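Side-chain contacts in glycoside hydrolase, GH17 family (Formosa sp. Hel1_33_131, PDB 6FCG), which probably hydrolyses internal beta-1,3-glucosidic bonds of laminarin, as an endo-acting laminarinase of a marine bacterium: residues Ala214-Gly219 with Leu238-Tyr243; Asn168-Lys173 with Ala183-Trp188; Ser283-Val288 with Lys299-Gly304. One frame throughout, in Å; residues are numbered along the deposited sequence.

Contact 1 of 3, residues Ala214-Gly219 with Leu238-Tyr243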
# COMPACT_ATOMS: atom_id res chain seq x y z
N ALA A 214 -24.64 -1.94 24.39
CA ALA A 214 -25.04 -3.25 23.89
C ALA A 214 -25.23 -4.26 25.02
O ALA A 214 -26.12 -5.10 24.96
CB ALA A 214 -24.01 -3.76 22.87
N SER A 215 -24.40 -4.17 26.04
CA SER A 215 -24.52 -5.05 27.22
C SER A 215 -25.82 -4.84 27.98
O SER A 215 -26.34 -5.76 28.58
CB SER A 215 -23.35 -4.81 28.18
OG SER A 215 -22.12 -4.95 27.50
N TRP A 216 -26.33 -3.63 27.93
CA TRP A 216 -27.60 -3.31 28.53
C TRP A 216 -28.77 -3.54 27.61
O TRP A 216 -29.88 -3.11 27.90
CB TRP A 216 -27.61 -1.85 29.01
CG TRP A 216 -26.92 -1.63 30.34
CD1 TRP A 216 -25.83 -0.81 30.57
CD2 TRP A 216 -27.26 -2.22 31.57
NE1 TRP A 216 -25.49 -0.88 31.90
CE2 TRP A 216 -26.37 -1.72 32.54
CE3 TRP A 216 -28.25 -3.11 31.97
CZ2 TRP A 216 -26.44 -2.08 33.88
CZ3 TRP A 216 -28.32 -3.49 33.32
CH2 TRP A 216 -27.41 -2.98 34.25
N GLY A 217 -28.55 -4.23 26.50
CA GLY A 217 -29.63 -4.61 25.59
C GLY A 217 -29.93 -3.68 24.43
O GLY A 217 -30.86 -3.93 23.70
N GLY A 218 -29.13 -2.65 24.22
CA GLY A 218 -29.40 -1.69 23.15
C GLY A 218 -28.78 -1.99 21.79
O GLY A 218 -28.77 -1.11 20.92
N GLY A 219 -28.22 -3.18 21.60
CA GLY A 219 -27.52 -3.51 20.34
C GLY A 219 -27.87 -4.94 19.90
O GLY A 219 -29.03 -5.28 19.80
N LEU A 238 -29.31 2.24 35.38
CA LEU A 238 -28.40 1.74 34.36
C LEU A 238 -27.35 2.78 34.03
O LEU A 238 -27.68 3.88 33.60
CB LEU A 238 -29.15 1.37 33.07
CG LEU A 238 -29.97 0.06 33.07
CD1 LEU A 238 -31.25 0.20 33.89
CD2 LEU A 238 -30.33 -0.33 31.65
N SER A 239 -26.08 2.41 34.19
CA SER A 239 -24.94 3.25 33.81
C SER A 239 -24.42 2.77 32.42
O SER A 239 -23.85 1.69 32.28
CB SER A 239 -23.86 3.17 34.89
OG SER A 239 -22.82 4.09 34.64
N VAL A 240 -24.63 3.59 31.40
CA VAL A 240 -24.50 3.22 30.01
C VAL A 240 -23.32 3.92 29.39
O VAL A 240 -23.18 5.15 29.53
CB VAL A 240 -25.77 3.60 29.24
CG1 VAL A 240 -25.59 3.43 27.75
CG2 VAL A 240 -26.92 2.75 29.73
N HIS A 241 -22.51 3.17 28.65
CA HIS A 241 -21.40 3.76 27.88
C HIS A 241 -21.70 3.82 26.38
O HIS A 241 -22.20 2.85 25.83
CB HIS A 241 -20.09 2.96 28.05
CG HIS A 241 -19.69 2.73 29.48
ND1 HIS A 241 -18.49 2.14 29.81
CD2 HIS A 241 -20.29 3.03 30.66
CE1 HIS A 241 -18.38 2.07 31.12
NE2 HIS A 241 -19.46 2.60 31.66
N THR A 242 -21.28 4.92 25.74
CA THR A 242 -21.36 5.06 24.29
C THR A 242 -20.18 5.86 23.78
O THR A 242 -19.84 6.88 24.37
CB THR A 242 -22.68 5.72 23.86
OG1 THR A 242 -22.66 5.99 22.46
CG2 THR A 242 -22.93 7.02 24.62
N TYR A 243 -19.57 5.40 22.69
CA TYR A 243 -18.31 5.97 22.19
C TYR A 243 -18.27 6.21 20.69
O TYR A 243 -17.63 5.48 19.94
CB TYR A 243 -17.13 5.08 22.62
CG TYR A 243 -16.51 5.47 23.96
CD1 TYR A 243 -15.61 6.53 24.04
CD2 TYR A 243 -16.83 4.78 25.13
CE1 TYR A 243 -15.05 6.89 25.24
CE2 TYR A 243 -16.28 5.13 26.36
CZ TYR A 243 -15.39 6.19 26.41
OH TYR A 243 -14.80 6.55 27.58
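W216 packs on L238, S239 and V240 in a buried aromatic-aliphatic contact with one polar tie, joining the short, weakly bonded helix 214-218 to strand 238-241 of the parallel sheet in a TIM-barrel fold. The helix and strand segments run at 110° to each other, and the indole bridges them. Its six-membered ring lies against L238, whose CG is 3.8 Å from the ring centroid and almost straight above it, a CH-pi contact over the face. The CD2 branch of L238 reaches across the same ring system to CE3 of W216, at 3.5 Å. On the pyrrole side, CD1 of W216 meets CG2 of V240 at 3.8 Å, obliquely, so that the indole covers two strand residues at once. With CG of W216 anti to its carbonyl carbon (chi1 -80°), the ring swings over the strand and NE1 arrives beside a backbone oxygen. NE1 donates to O of S239 at 3.1 Å; the bond is bent, 137° at the hydrogen, and the donor stands above the carbonyl plane. Outside the two segments, L228, L231 and I232 of helix 226-234 and V288 of helix 266-294 also touch the indole. Replacing W216 by an alanine would probably open a gap over L238 and leave the S239 carbonyl without its indole donor. Apolar packing thus supplies most of the contact, while the single N-H to carbonyl bond gives the buried indole nitrogen a partner and is likely to contribute to how the ring is turned.

Contact 2 of 3, residues Asn168-Lys173 with Ala183-Trp188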
# COMPACT_ATOMS: atom_id res chain seq x y z
N ASN A 168 -17.08 -2.90 35.24
CA ASN A 168 -16.88 -1.88 34.24
C ASN A 168 -16.65 -2.52 32.88
O ASN A 168 -15.54 -3.01 32.57
CB ASN A 168 -15.67 -0.98 34.58
CG ASN A 168 -15.41 0.03 33.46
OD1 ASN A 168 -16.21 0.92 33.25
ND2 ASN A 168 -14.34 -0.13 32.75
N GLU A 169 -17.69 -2.46 32.07
CA GLU A 169 -17.70 -3.09 30.75
C GLU A 169 -17.45 -4.59 30.90
O GLU A 169 -16.88 -5.24 30.02
CB GLU A 169 -16.72 -2.41 29.78
CG GLU A 169 -17.23 -1.07 29.28
CD GLU A 169 -16.26 -0.30 28.41
OE1 GLU A 169 -15.29 -0.92 27.95
OE2 GLU A 169 -16.43 0.93 28.17
N ALA A 170 -17.91 -5.14 32.01
CA ALA A 170 -17.59 -6.50 32.33
C ALA A 170 -18.45 -7.52 31.59
O ALA A 170 -18.12 -8.68 31.64
CB ALA A 170 -17.68 -6.70 33.85
N MET A 171 -19.53 -7.09 30.95
CA MET A 171 -20.43 -7.98 30.20
C MET A 171 -20.28 -7.86 28.69
O MET A 171 -20.75 -8.72 27.95
CB MET A 171 -21.90 -7.68 30.53
CG MET A 171 -22.28 -8.00 31.97
SD MET A 171 -24.01 -7.64 32.39
CE MET A 171 -23.97 -5.86 32.30
N VAL A 172 -19.59 -6.84 28.22
CA VAL A 172 -19.48 -6.65 26.78
C VAL A 172 -18.58 -7.75 26.16
O VAL A 172 -17.47 -8.00 26.64
CB VAL A 172 -18.98 -5.22 26.43
CG1 VAL A 172 -17.45 -5.06 26.56
CG2 VAL A 172 -19.42 -4.81 25.04
N LYS A 173 -19.07 -8.38 25.10
CA LYS A 173 -18.45 -9.61 24.57
C LYS A 173 -17.07 -9.39 23.90
O LYS A 173 -16.33 -10.34 23.74
CB LYS A 173 -19.36 -10.30 23.58
CG LYS A 173 -20.77 -10.60 24.08
CD LYS A 173 -20.82 -11.59 25.21
CE LYS A 173 -22.26 -12.00 25.50
NZ LYS A 173 -22.31 -12.69 26.82
N ALA A 183 -25.15 -13.19 34.63
CA ALA A 183 -25.41 -13.89 35.89
C ALA A 183 -24.44 -13.49 36.99
O ALA A 183 -24.85 -13.39 38.17
CB ALA A 183 -25.38 -15.41 35.70
N VAL A 184 -23.19 -13.28 36.64
CA VAL A 184 -22.19 -12.89 37.65
C VAL A 184 -22.39 -11.41 38.12
O VAL A 184 -22.33 -11.14 39.30
CB VAL A 184 -20.72 -13.42 37.41
CG1 VAL A 184 -20.60 -14.44 36.29
CG2 VAL A 184 -19.82 -12.24 37.17
N ILE A 185 -22.73 -10.49 37.24
CA ILE A 185 -23.08 -9.15 37.71
C ILE A 185 -24.34 -9.16 38.61
O ILE A 185 -24.34 -8.53 39.67
CB ILE A 185 -23.28 -8.16 36.57
CG1 ILE A 185 -22.08 -8.17 35.62
CG2 ILE A 185 -23.56 -6.76 37.11
CD1 ILE A 185 -20.71 -8.01 36.24
N LEU A 186 -25.37 -9.90 38.19
CA LEU A 186 -26.60 -10.08 38.95
C LEU A 186 -26.35 -10.61 40.35
O LEU A 186 -26.89 -10.11 41.33
CB LEU A 186 -27.52 -11.04 38.21
CG LEU A 186 -28.87 -11.43 38.87
CD1 LEU A 186 -29.78 -10.22 39.02
CD2 LEU A 186 -29.56 -12.51 38.05
N LYS A 187 -25.51 -11.62 40.44
CA LYS A 187 -25.12 -12.19 41.72
C LYS A 187 -24.65 -11.11 42.71
O LYS A 187 -25.12 -11.03 43.83
CB LYS A 187 -24.02 -13.22 41.50
CG LYS A 187 -23.60 -13.96 42.75
CD LYS A 187 -22.24 -14.63 42.55
CE LYS A 187 -21.74 -15.18 43.86
NZ LYS A 187 -20.37 -15.74 43.68
N TRP A 188 -23.71 -10.29 42.28
CA TRP A 188 -23.13 -9.28 43.16
C TRP A 188 -24.03 -8.07 43.36
O TRP A 188 -24.04 -7.49 44.43
CB TRP A 188 -21.73 -8.87 42.68
CG TRP A 188 -20.77 -10.00 42.78
CD1 TRP A 188 -20.15 -10.64 41.76
CD2 TRP A 188 -20.37 -10.67 43.98
NE1 TRP A 188 -19.36 -11.65 42.25
CE2 TRP A 188 -19.48 -11.69 43.61
CE3 TRP A 188 -20.69 -10.49 45.34
CZ2 TRP A 188 -18.89 -12.53 44.53
CZ3 TRP A 188 -20.10 -11.32 46.26
CH2 TRP A 188 -19.20 -12.34 45.85
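A170 and M171, in the loop that follows strand 161-168, meet I185 on helix 182-197. All the touching is apolar and all three residues are buried. The two loop residues use successive carbons of one isoleucine branch. CG1 of I185 lies 3.7 Å from CG of M171 and 3.8 Å from its SD, while the terminal CD1 of I185 approaches CB of A170 at 4.1 Å. I185 points from the helix toward the loop, with CG1 anti to its own carbonyl carbon (chi1 -52°). The methionine approaches differently: its CB does not head for the helix, but the chain beyond it crosses the isoleucine obliquely. With the chain bent at its last torsion (chi3 -68°), CG and SD are the methionine atoms nearest the isoleucine, the CE methyl lying somewhat farther.

No hydrogen bond joins the two segments; the loop has its polar bonds to other partners. The backbone N of M171 donates to OD2 of D211, A170 is paired through its backbone with V180, and E169 with S210. These bonds are likely to fix the backbone that carries the two side chains.

The contact fits between several elements of the barrel wall. L231 of helix 226-234 touches both M171 and I185, adding a further apolar side chain to the group, and S209 of strand 206-212 also lies against I185. Helix 182-197 is thereby packed against the loop that follows strand 161-168, the neighbouring strand 206-212 and helix 226-234, in the side-by-side layering of helices around a parallel barrel sheet.

Contact 3 of 3, residues Ser283-Val288 with Lys299-Gly304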
# COMPACT_ATOMS: atom_id res chain seq x y z
N SER A 283 -28.66 8.14 20.14
CA SER A 283 -29.36 6.96 19.60
C SER A 283 -29.04 5.69 20.35
O SER A 283 -29.94 4.87 20.58
CB SER A 283 -29.01 6.71 18.13
OG SER A 283 -29.83 7.48 17.29
N GLN A 284 -27.76 5.52 20.70
CA GLN A 284 -27.32 4.35 21.46
C GLN A 284 -27.91 4.33 22.86
O GLN A 284 -28.37 3.29 23.34
CB GLN A 284 -25.80 4.23 21.48
CG GLN A 284 -25.25 3.96 20.10
CD GLN A 284 -23.81 3.50 20.08
OE1 GLN A 284 -22.98 3.83 20.95
NE2 GLN A 284 -23.49 2.71 19.06
N SER A 285 -27.89 5.49 23.53
CA SER A 285 -28.55 5.61 24.84
C SER A 285 -30.05 5.31 24.74
O SER A 285 -30.58 4.54 25.54
CB SER A 285 -28.30 7.00 25.43
OG SER A 285 -29.00 7.17 26.65
N ASP A 286 -30.71 5.89 23.74
CA ASP A 286 -32.16 5.71 23.55
C ASP A 286 -32.54 4.26 23.24
O ASP A 286 -33.61 3.78 23.65
CB ASP A 286 -32.71 6.65 22.44
CG ASP A 286 -32.82 8.10 22.89
OD1 ASP A 286 -32.59 8.40 24.09
OD2 ASP A 286 -33.11 8.97 22.05
N SER A 287 -31.65 3.55 22.52
CA SER A 287 -31.81 2.13 22.23
C SER A 287 -31.87 1.29 23.50
O SER A 287 -32.65 0.35 23.58
CB SER A 287 -30.67 1.67 21.34
OG SER A 287 -30.95 0.41 20.82
N VAL A 288 -31.10 1.67 24.52
CA VAL A 288 -31.20 1.05 25.85
C VAL A 288 -32.55 1.36 26.52
O VAL A 288 -33.20 0.47 27.08
CB VAL A 288 -30.03 1.46 26.79
CG1 VAL A 288 -30.14 0.75 28.15
CG2 VAL A 288 -28.67 1.13 26.17
N LYS A 299 -36.65 2.33 34.65
CA LYS A 299 -35.46 2.64 35.46
C LYS A 299 -34.81 3.87 34.86
O LYS A 299 -34.84 4.04 33.65
CB LYS A 299 -34.44 1.51 35.42
CG LYS A 299 -34.88 0.29 36.17
CD LYS A 299 -34.29 0.24 37.55
CE LYS A 299 -35.16 -0.62 38.45
NZ LYS A 299 -34.69 -1.97 38.76
N PRO A 300 -34.19 4.69 35.71
CA PRO A 300 -33.37 5.75 35.13
C PRO A 300 -32.15 5.20 34.36
O PRO A 300 -31.61 4.14 34.70
CB PRO A 300 -32.93 6.56 36.36
CG PRO A 300 -33.65 5.98 37.53
CD PRO A 300 -34.02 4.59 37.16
N ILE A 301 -31.74 5.94 33.35
CA ILE A 301 -30.51 5.69 32.63
C ILE A 301 -29.63 6.93 32.81
O ILE A 301 -30.10 8.07 32.64
CB ILE A 301 -30.78 5.44 31.14
CG1 ILE A 301 -31.57 4.15 30.99
CG2 ILE A 301 -29.46 5.33 30.38
CD1 ILE A 301 -32.24 4.01 29.65
N HIS A 302 -28.36 6.67 33.13
CA HIS A 302 -27.31 7.71 33.15
C HIS A 302 -26.11 7.30 32.31
O HIS A 302 -25.87 6.12 32.09
CB HIS A 302 -26.93 8.02 34.59
CG HIS A 302 -28.07 8.59 35.37
ND1 HIS A 302 -28.56 9.85 35.11
CD2 HIS A 302 -28.88 8.06 36.32
CE1 HIS A 302 -29.60 10.09 35.88
NE2 HIS A 302 -29.82 9.02 36.63
N ILE A 303 -25.38 8.28 31.80
CA ILE A 303 -24.19 8.01 31.00
C ILE A 303 -23.00 7.84 31.93
O ILE A 303 -22.49 8.79 32.50
CB ILE A 303 -23.94 9.08 29.93
CG1 ILE A 303 -25.19 9.27 29.05
CG2 ILE A 303 -22.73 8.71 29.07
CD1 ILE A 303 -25.73 8.00 28.39
N GLY A 304 -22.55 6.60 32.04
CA GLY A 304 -21.39 6.27 32.84
C GLY A 304 -20.05 6.52 32.19
O GLY A 304 -19.03 6.59 32.89
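S285 and V288, one turn apart on helix 266-294, face I301 and I303 of strand 301-305, the return strand of a beta-alpha-beta crossover in the TIM barrel. Strand 238-241, this helix and strand 301-305 follow in that order, the two strands being parallel neighbours; the helix and strand segments run at 138° to each other. In the first shell the tip of I303 approaches S285: its CD1 is 3.8 Å from OG and 4.0 Å from CB of the serine. The CG2 branch of I301 comes to 4.2 Å from the same OG. The hydroxyl is turned toward both methyls by a first torsion that sets OG trans to the backbone N (chi1 176°). I301 divides its branches, CG2 serving S285 while CD1, at the end of an extended arm (chi2 163°), reaches CG1 of V288 at 4.2 Å, crossing it at a slant. No hydrogen bond crosses the interface, which rests on van der Waals packing of buried groups.

Around this core, W339 of helix 326-342 touches both S285 and I303, and M345 also lies on S285. A289 and I292 of the same long helix as S285 also touch I301, and V240 of the adjacent strand meets both V288 and I301. Backbone bonds from H302 to L238 and V240 hold the strand in the sheet, consistent with I301 and I303 lying against the helix. Farther out, OG of S283 is hydrogen-bonded to O of L134 of a second subunit. CD1 of I301 touches main chain as well, lying 4.1 Å from the backbone C of V288.

Overall arrangement
From the N terminus the contacts come in the order contact 2, contact 1, contact 3, each closing before the next opens, so none nests or crosses. Contact 2 closes the short loop between strand 161-168 and helix 182-197; contact 1 spans helix 226-234; contact 3 joins helix 266-294 to the strand that follows it. Contacts 1 and 3, with centres about 7 Å apart, use neighbouring strands and are tied by probable hydrogen bonds from S287 OG to G218 O and between T242 OG1 and Q284 OE1. Contact 2 meets contact 1 through H241 and E169 but does not touch contact 3. Contacts 1 and 3 tie helices to the sheet, contact 2 a helix to a loop.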